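Local coordinates for protein phosphoribosylaminoimidazole carboxylase, ATPase subunit (Thermotoga maritima, PDB 3AX6) that probably catalyses the ATP-dependent carboxylation of 5-aminoimidazole ribonucleotide with hydrogencarbonate to N5-carboxyaminoimidazole ribonucleotide, a step of purine biosynthesis, at residues K80-G85 and S91-E96. Residues are numbered along the deposited sequence; the frame is centred on the assembly and turned at random.
Sequences KLYNEG and SPYTLE
Tyr82, in the last turn of helix 75-83, packs its side chain against three consecutive residues, Ser91, Pro92 and Tyr93, at the start of helix 92-99. Its CG stands anti to the backbone N (chi1 172°), which carries the ring out to the second helix. Pro92 comes in obliquely at the base of that side chain, its CD lying 3.6 Å from Tyr82 CD2. Further out, Ser91 OG lies above one face, nearer the CE2-CZ side of the ring than its centre, 3.7 Å from Tyr82 CZ. The Tyr93 ring, also oblique, brings its CD2-CE2 edge to the CD1-CE1 side of Tyr82, with CE2 3.7 Å from Tyr82 CD1; the two planes are inclined at 70°.

The Tyr93 hydroxyl reaches on to Asn83 and donates a hydrogen bond, Tyr93 OH to Asn83 OD1, 3.0 Å long; the donor lies in the plane of the amide carbonyl and uses one of the lone pairs of OD1. Lys79, on the first helix, makes a cation-pi contact with the Tyr93 ring.

Ser91 is the N-cap of helix 92-99, its OG accepting from Tyr93 N at 3.0 Å. A water bridges that same OG to Tyr82 OH. The two helices precede and follow the short edge strand 87-88 in the Rossmann-like preATP-grasp domain, away from the ADP pocket. The seam is thus apolar where Tyr82 meets Pro92 and Tyr93, while the phenol-amide bond and bridging water give both tyrosine hydroxyls polar partners.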
loop_
_atom_site.group_PDB
_atom_site.type_symbol
_atom_site.label_atom_id
_atom_site.label_comp_id
_atom_site.label_asym_id
_atom_site.label_seq_id
_atom_site.Cartn_x
_atom_site.Cartn_y
_atom_site.Cartn_z
ATOM N N LYS A 80 22.100 -11.048 24.007
ATOM C CA LYS A 80 22.702 -12.366 24.136
ATOM C C LYS A 80 22.723 -13.050 22.766
ATOM O O LYS A 80 23.777 -13.456 22.272
ATOM C CB LYS A 80 21.897 -13.193 25.148
ATOM C CG LYS A 80 22.302 -14.655 25.263
ATOM C CD LYS A 80 21.643 -15.316 26.473
ATOM C CE LYS A 80 22.008 -16.797 26.588
ATOM N NZ LYS A 80 21.443 -17.611 25.473
ATOM N N LEU A 81 21.547 -13.150 22.155
ATOM C CA LEU A 81 21.397 -13.776 20.848
ATOM C C LEU A 81 22.203 -13.053 19.781
ATOM O O LEU A 81 22.775 -13.681 18.888
ATOM C CB LEU A 81 19.926 -13.793 20.459
ATOM C CG LEU A 81 19.087 -14.639 21.413
ATOM C CD1 LEU A 81 17.654 -14.150 21.386
ATOM C CD2 LEU A 81 19.201 -16.123 21.032
ATOM N N TYR A 82 22.250 -11.731 19.877
ATOM C CA TYR A 82 22.996 -10.945 18.915
ATOM C C TYR A 82 24.486 -11.263 19.010
ATOM O O TYR A 82 25.193 -11.248 18.004
ATOM C CB TYR A 82 22.749 -9.457 19.156
ATOM C CG TYR A 82 23.621 -8.539 18.334
ATOM C CD1 TYR A 82 24.878 -8.135 18.797
ATOM C CD2 TYR A 82 23.178 -8.038 17.111
ATOM C CE1 TYR A 82 25.667 -7.246 18.069
ATOM C CE2 TYR A 82 23.961 -7.149 16.374
ATOM C CZ TYR A 82 25.202 -6.754 16.862
ATOM O OH TYR A 82 25.954 -5.840 16.155
ATOM N N ASN A 83 24.959 -11.557 20.216
ATOM C CA ASN A 83 26.363 -11.887 20.414
ATOM C C ASN A 83 26.676 -13.299 19.945
ATOM O O ASN A 83 27.841 -13.653 19.780
ATOM C CB ASN A 83 26.739 -11.718 21.881
ATOM C CG ASN A 83 26.965 -10.271 22.252
ATOM O OD1 ASN A 83 26.813 -9.882 23.407
ATOM N ND2 ASN A 83 27.346 -9.465 21.271
ATOM N N GLU A 84 25.635 -14.102 19.727
ATOM C CA GLU A 84 25.815 -15.469 19.247
ATOM C C GLU A 84 25.769 -15.482 17.722
ATOM O O GLU A 84 25.811 -16.543 17.105
ATOM C CB GLU A 84 24.719 -16.399 19.777
ATOM C CG GLU A 84 24.543 -16.398 21.285
ATOM C CD GLU A 84 23.778 -17.613 21.779
ATOM O OE1 GLU A 84 24.390 -18.696 21.871
ATOM O OE2 GLU A 84 22.566 -17.490 22.066
ATOM N N GLY A 85 25.653 -14.303 17.122
ATOM C CA GLY A 85 25.618 -14.220 15.674
ATOM C C GLY A 85 24.260 -14.051 15.013
ATOM O O GLY A 85 24.195 -13.848 13.805
ATOM N N SER A 91 20.298 -3.271 16.118
ATOM C CA SER A 91 21.038 -3.983 17.148
ATOM C C SER A 91 20.502 -3.700 18.543
ATOM O O SER A 91 20.046 -2.593 18.826
ATOM C CB SER A 91 22.516 -3.595 17.110
ATOM O OG SER A 91 23.156 -4.034 18.293
ATOM N N PRO A 92 20.544 -4.708 19.430
ATOM C CA PRO A 92 20.071 -4.568 20.806
ATOM C C PRO A 92 20.912 -3.494 21.496
ATOM O O PRO A 92 20.455 -2.826 22.427
ATOM C CB PRO A 92 20.322 -5.954 21.395
ATOM C CG PRO A 92 20.215 -6.848 20.215
ATOM C CD PRO A 92 20.975 -6.090 19.169
ATOM N N TYR A 93 22.149 -3.346 21.028
ATOM C CA TYR A 93 23.073 -2.351 21.557
ATOM C C TYR A 93 22.574 -0.947 21.221
ATOM O O TYR A 93 22.671 -0.027 22.040
ATOM C CB TYR A 93 24.470 -2.577 20.975
ATOM C CG TYR A 93 25.215 -3.715 21.625
ATOM C CD1 TYR A 93 25.764 -3.568 22.896
ATOM C CD2 TYR A 93 25.341 -4.954 20.991
ATOM C CE1 TYR A 93 26.418 -4.621 23.528
ATOM C CE2 TYR A 93 25.993 -6.021 21.614
ATOM C CZ TYR A 93 26.528 -5.845 22.886
ATOM O OH TYR A 93 27.159 -6.883 23.534
ATOM N N THR A 94 22.042 -0.782 20.014
ATOM C CA THR A 94 21.511 0.512 19.602
ATOM C C THR A 94 20.264 0.765 20.438
ATOM O O THR A 94 20.092 1.837 21.018
ATOM C CB THR A 94 21.114 0.527 18.112
ATOM O OG1 THR A 94 22.282 0.379 17.296
ATOM C CG2 THR A 94 20.425 1.840 17.765
ATOM N N LEU A 95 19.399 -0.238 20.499
ATOM C CA LEU A 95 18.175 -0.142 21.273
ATOM C C LEU A 95 18.533 0.232 22.718
ATOM O O LEU A 95 17.865 1.060 23.346
ATOM C CB LEU A 95 17.437 -1.480 21.234
ATOM C CG LEU A 95 16.059 -1.549 21.895
ATOM C CD1 LEU A 95 15.171 -0.433 21.363
ATOM C CD2 LEU A 95 15.435 -2.907 21.627
ATOM N N GLU A 96 19.610 -0.364 23.222
ATOM C CA GLU A 96 20.071 -0.110 24.583
ATOM C C GLU A 96 20.476 1.356 24.785
ATOM O O GLU A 96 20.163 1.960 25.814
ATOM C CB GLU A 96 21.253 -1.030 24.893
ATOM C CG GLU A 96 21.686 -1.043 26.345
ATOM C CD GLU A 96 22.742 -2.096 26.611
ATOM O OE1 GLU A 96 23.782 -2.069 25.917
ATOM O OE2 GLU A 96 22.534 -2.947 27.506
HETATM O O HOH W 1 25.788 -3.117 17.489
#